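Local coordinates for protein putative esterase aq_1494 (Aquifex aeolicus, PDB 2EGR) that probably hydrolyses fatty acyl-CoA thioesters as a hotdog-fold thioesterase of the 4-hydroxybenzoyl-CoA thioesterase family, at residues A[93-97]-A[98-102]; A[18-21]-A[22-26]. One frame throughout, in Å; residues are numbered along the deposited sequence.

Contact 1 of 2, residues A[93-97]-A[98-102]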
# COMPACT_ATOMS: atom_id res chain seq x y z
N VAL A 93 -9.75 -2.36 -18.32
CA VAL A 93 -9.77 -3.47 -17.36
C VAL A 93 -11.01 -4.30 -17.59
O VAL A 93 -12.14 -3.80 -17.47
CB VAL A 93 -9.72 -2.97 -15.90
CG1 VAL A 93 -9.78 -4.19 -14.93
CG2 VAL A 93 -8.46 -2.12 -15.68
N PHE A 94 -10.80 -5.56 -17.97
CA PHE A 94 -11.90 -6.50 -18.19
C PHE A 94 -12.07 -7.51 -17.08
O PHE A 94 -11.10 -8.07 -16.57
CB PHE A 94 -11.70 -7.27 -19.50
CG PHE A 94 -11.92 -6.44 -20.73
CD1 PHE A 94 -13.22 -6.18 -21.17
CD2 PHE A 94 -10.85 -5.91 -21.42
CE1 PHE A 94 -13.43 -5.39 -22.31
CE2 PHE A 94 -11.05 -5.13 -22.56
CZ PHE A 94 -12.34 -4.88 -23.00
N LYS A 95 -13.33 -7.77 -16.74
CA LYS A 95 -13.69 -8.91 -15.92
C LYS A 95 -14.83 -9.68 -16.59
O LYS A 95 -15.92 -9.16 -16.81
CB LYS A 95 -14.09 -8.41 -14.52
CG LYS A 95 -14.70 -9.44 -13.58
CD LYS A 95 -15.34 -8.70 -12.39
CE LYS A 95 -16.16 -9.64 -11.56
NZ LYS A 95 -16.68 -9.10 -10.25
N GLU A 96 -14.56 -10.95 -16.91
CA GLU A 96 -15.49 -11.75 -17.71
C GLU A 96 -15.78 -10.96 -19.01
O GLU A 96 -14.85 -10.52 -19.66
CB GLU A 96 -16.70 -12.16 -16.87
CG GLU A 96 -16.34 -13.42 -16.07
CD GLU A 96 -17.03 -13.55 -14.73
OE1 GLU A 96 -17.28 -12.53 -14.04
OE2 GLU A 96 -17.29 -14.70 -14.33
N ASP A 97 -17.01 -10.76 -19.42
CA ASP A 97 -17.11 -10.09 -20.74
C ASP A 97 -16.85 -8.56 -20.66
O ASP A 97 -16.73 -7.87 -21.69
CB ASP A 97 -18.43 -10.42 -21.46
CG ASP A 97 -18.33 -11.67 -22.36
OD1 ASP A 97 -19.31 -11.97 -23.09
OD2 ASP A 97 -17.27 -12.35 -22.34
N ILE A 98 -16.69 -8.07 -19.43
CA ILE A 98 -17.13 -6.71 -19.10
C ILE A 98 -16.00 -5.74 -18.79
O ILE A 98 -15.13 -6.04 -17.98
CB ILE A 98 -18.15 -6.74 -17.91
CG1 ILE A 98 -19.27 -7.79 -18.11
CG2 ILE A 98 -18.69 -5.32 -17.60
CD1 ILE A 98 -20.04 -7.70 -19.43
N ALA A 99 -16.04 -4.59 -19.47
CA ALA A 99 -15.16 -3.47 -19.13
C ALA A 99 -15.58 -2.84 -17.79
O ALA A 99 -16.68 -2.26 -17.64
CB ALA A 99 -15.13 -2.44 -20.26
N VAL A 100 -14.68 -2.96 -16.83
CA VAL A 100 -14.92 -2.62 -15.44
C VAL A 100 -14.27 -1.24 -15.11
O VAL A 100 -14.68 -0.54 -14.17
CB VAL A 100 -14.38 -3.84 -14.61
CG1 VAL A 100 -13.34 -3.52 -13.60
CG2 VAL A 100 -15.49 -4.80 -14.16
N ALA A 101 -13.27 -0.87 -15.90
CA ALA A 101 -12.65 0.45 -15.82
C ALA A 101 -11.87 0.76 -17.08
O ALA A 101 -11.47 -0.16 -17.83
CB ALA A 101 -11.72 0.53 -14.57
N LYS A 102 -11.64 2.04 -17.33
CA LYS A 102 -10.76 2.50 -18.41
C LYS A 102 -9.86 3.58 -17.89
O LYS A 102 -10.29 4.38 -17.06
CB LYS A 102 -11.59 3.07 -19.58
CG LYS A 102 -12.37 2.01 -20.28
CD LYS A 102 -12.92 2.52 -21.60
CE LYS A 102 -13.71 1.44 -22.33
NZ LYS A 102 -14.35 2.09 -23.56

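Contact 2 of 2, residues A[18-21]-A[22-26]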
# COMPACT_ATOMS: atom_id res chain seq x y z
N GLY A 18 -15.32 -3.58 0.46
CA GLY A 18 -15.34 -4.95 -0.14
C GLY A 18 -14.93 -4.96 -1.60
O GLY A 18 -15.15 -5.95 -2.31
N ILE A 19 -14.32 -3.87 -2.05
CA ILE A 19 -13.85 -3.72 -3.43
C ILE A 19 -12.37 -3.42 -3.48
O ILE A 19 -11.78 -3.00 -2.48
CB ILE A 19 -14.62 -2.60 -4.21
CG1 ILE A 19 -14.31 -1.19 -3.64
CG2 ILE A 19 -16.12 -2.94 -4.23
CD1 ILE A 19 -15.05 -0.04 -4.36
N VAL A 20 -11.78 -3.54 -4.65
CA VAL A 20 -10.40 -3.05 -4.84
C VAL A 20 -10.33 -1.52 -4.70
O VAL A 20 -11.05 -0.78 -5.39
CB VAL A 20 -9.81 -3.51 -6.17
CG1 VAL A 20 -8.40 -2.91 -6.38
CG2 VAL A 20 -9.73 -5.04 -6.15
N HIS A 21 -9.44 -1.06 -3.82
CA HIS A 21 -9.33 0.38 -3.61
C HIS A 21 -8.92 1.08 -4.93
O HIS A 21 -8.04 0.60 -5.66
CB HIS A 21 -8.30 0.70 -2.51
CG HIS A 21 -8.26 2.16 -2.16
ND1 HIS A 21 -9.12 2.75 -1.25
CD2 HIS A 21 -7.47 3.15 -2.63
CE1 HIS A 21 -8.86 4.04 -1.18
NE2 HIS A 21 -7.86 4.31 -2.00
N HIS A 22 -9.52 2.24 -5.23
CA HIS A 22 -9.26 2.90 -6.52
C HIS A 22 -7.78 3.18 -6.83
O HIS A 22 -7.36 3.16 -7.99
CB HIS A 22 -10.10 4.19 -6.69
CG HIS A 22 -9.76 5.28 -5.71
ND1 HIS A 22 -10.32 5.35 -4.45
CD2 HIS A 22 -8.94 6.36 -5.82
CE1 HIS A 22 -9.85 6.43 -3.83
NE2 HIS A 22 -9.02 7.05 -4.64
N SER A 23 -6.96 3.43 -5.79
CA SER A 23 -5.59 3.76 -5.99
C SER A 23 -4.79 2.55 -6.50
O SER A 23 -3.75 2.73 -7.07
CB SER A 23 -4.95 4.26 -4.68
OG SER A 23 -4.87 3.20 -3.73
N ASN A 24 -5.28 1.33 -6.24
CA ASN A 24 -4.53 0.12 -6.62
C ASN A 24 -4.62 -0.13 -8.13
O ASN A 24 -3.79 -0.83 -8.68
CB ASN A 24 -5.05 -1.12 -5.86
CG ASN A 24 -4.65 -1.10 -4.37
OD1 ASN A 24 -5.36 -1.61 -3.49
ND2 ASN A 24 -3.52 -0.55 -4.11
N TYR A 25 -5.64 0.43 -8.78
CA TYR A 25 -5.72 0.30 -10.26
C TYR A 25 -4.49 0.86 -10.92
O TYR A 25 -3.97 0.25 -11.85
CB TYR A 25 -7.02 0.92 -10.83
CG TYR A 25 -8.27 0.14 -10.52
CD1 TYR A 25 -8.94 -0.55 -11.56
CD2 TYR A 25 -8.81 0.09 -9.22
CE1 TYR A 25 -10.10 -1.26 -11.30
CE2 TYR A 25 -10.00 -0.65 -8.92
CZ TYR A 25 -10.65 -1.30 -10.00
OH TYR A 25 -11.80 -2.00 -9.79
N PHE A 26 -3.94 1.98 -10.40
CA PHE A 26 -2.71 2.53 -10.94
C PHE A 26 -1.54 1.58 -10.78
O PHE A 26 -0.67 1.54 -11.64
CB PHE A 26 -2.44 3.92 -10.37
CG PHE A 26 -3.56 4.87 -10.68
CD1 PHE A 26 -3.67 5.46 -11.96
CD2 PHE A 26 -4.57 5.08 -9.74
CE1 PHE A 26 -4.75 6.30 -12.25
CE2 PHE A 26 -5.68 5.90 -10.04
CZ PHE A 26 -5.75 6.52 -11.30
O HOH W 1 -12.78 -1.81 -7.34

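Contact 1 of 2, residues A[93-97]-A[98-102]
Val93 meets Val100 with one methyl each: CG1 of Val93 lies 3.9 Å from CG1 of Val100, the two branched side chains meeting at a slant. CG1 of Val93 is brought there by standing anti to the backbone N (chi1 179°). The other methyl of Val100, CG2, rests on the first carbon of the next side chain on the same face, 3.9 Å from Lys95 CB. Beyond that carbon the lysine runs extended and leads away from the hairpin, its NZ forming a salt bridge with Asp71. Phe94 points to the other face of the sheet, where its ring leans obliquely over the peptide joining Ile98 and Ala99; CD1 of Phe94 is 3.7 Å from Ala99 N, and CE1 of Phe94 also reaches the methyl of Ala99. His76 meets this ring as well.

These contacts belong to a tight beta hairpin, strands 86-95 and 98-111, closed by a type II' turn from Lys95 to Ile98 with Glu96 at positive phi. The turn is pinned by paired backbone bonds, Lys95 N to Ile98 O at 2.8 Å and Ile98 N to Lys95 O at 2.9 Å; the second is the more bent, 153° at the hydrogen. Further along, the register slips by one residue in a classic beta bulge, with Val100 and Ala101 both opposite Val93. Val93 is gripped at both ends of its backbone: its O accepts from Val100 N at 2.8 Å, nearly straight at 176°, while its N donates to Ala101 O at 2.8 Å. This lets Val100 and Ala101 both bring carbon against Val93, with CB of Ala101 4.2 Å from Val93 CB; Phe29 of helix 22-39 packs on Val93 and Tyr25 on Ala101.

Contact 2 of 2, residues A[18-21]-A[22-26]
The imidazoles of His21 and His22 run alongside each other in the same direction, with centroids 4.3 Å apart and planes inclined by 31°. The approach is oblique: His22 ND1 lies 3.6 Å above the plane of the His21 ring, toward its rim. With CG anti to the backbone N (chi1 -174°), the His21 ring extends to where ND1 hydrogen-bonds Asp15, the predicted active-site residue. Were His21 replaced by an alanine, the Asp15 carboxylate would probably lose its imidazole partner, and the His22 ring would lose the neighbour over one of its faces.

A backbone bond links the loop to the start region of helix 22-39, the long helix of the hotdog fold: Asn24 N donates to His21 O at 2.9 Å, with the donor 44° out of the carbonyl plane. Solvent makes the second polar link, one water donating to Val20 O at 2.8 Å and also hydrogen-bonding Tyr25 OH at 2.6 Å. The Tyr25 ring turns its edge to the carbonyl oxygens of Val20 and His21, while Ser23 OG bonds Arg27 of a second subunit.

Apolar contact centres on Val20, whose CG1 lies 3.8 Å from Tyr25 CE2 and equally close to Asn24 CB.

Along the chain contact 2 comes first, at the loop entering helix 22-39, and contact 1 follows at the hairpin of strands 86-95 and 98-111. Their centres are about 14 Å apart, yet they touch: Ala101 CB lies 4.1 Å from Tyr25 CE1, so the start of the helix packs on the beginning of strand 98-111. This contact is part of the hotdog arrangement, in which a helix lies against a curved antiparallel sheet. The two differ in setting: contact 1 meets no other chain of the four-chain assembly, whereas contact 2 sits beside the predicted active-site Asp15 and borders two other subunits, placing the probable catalytic region at a subunit interface.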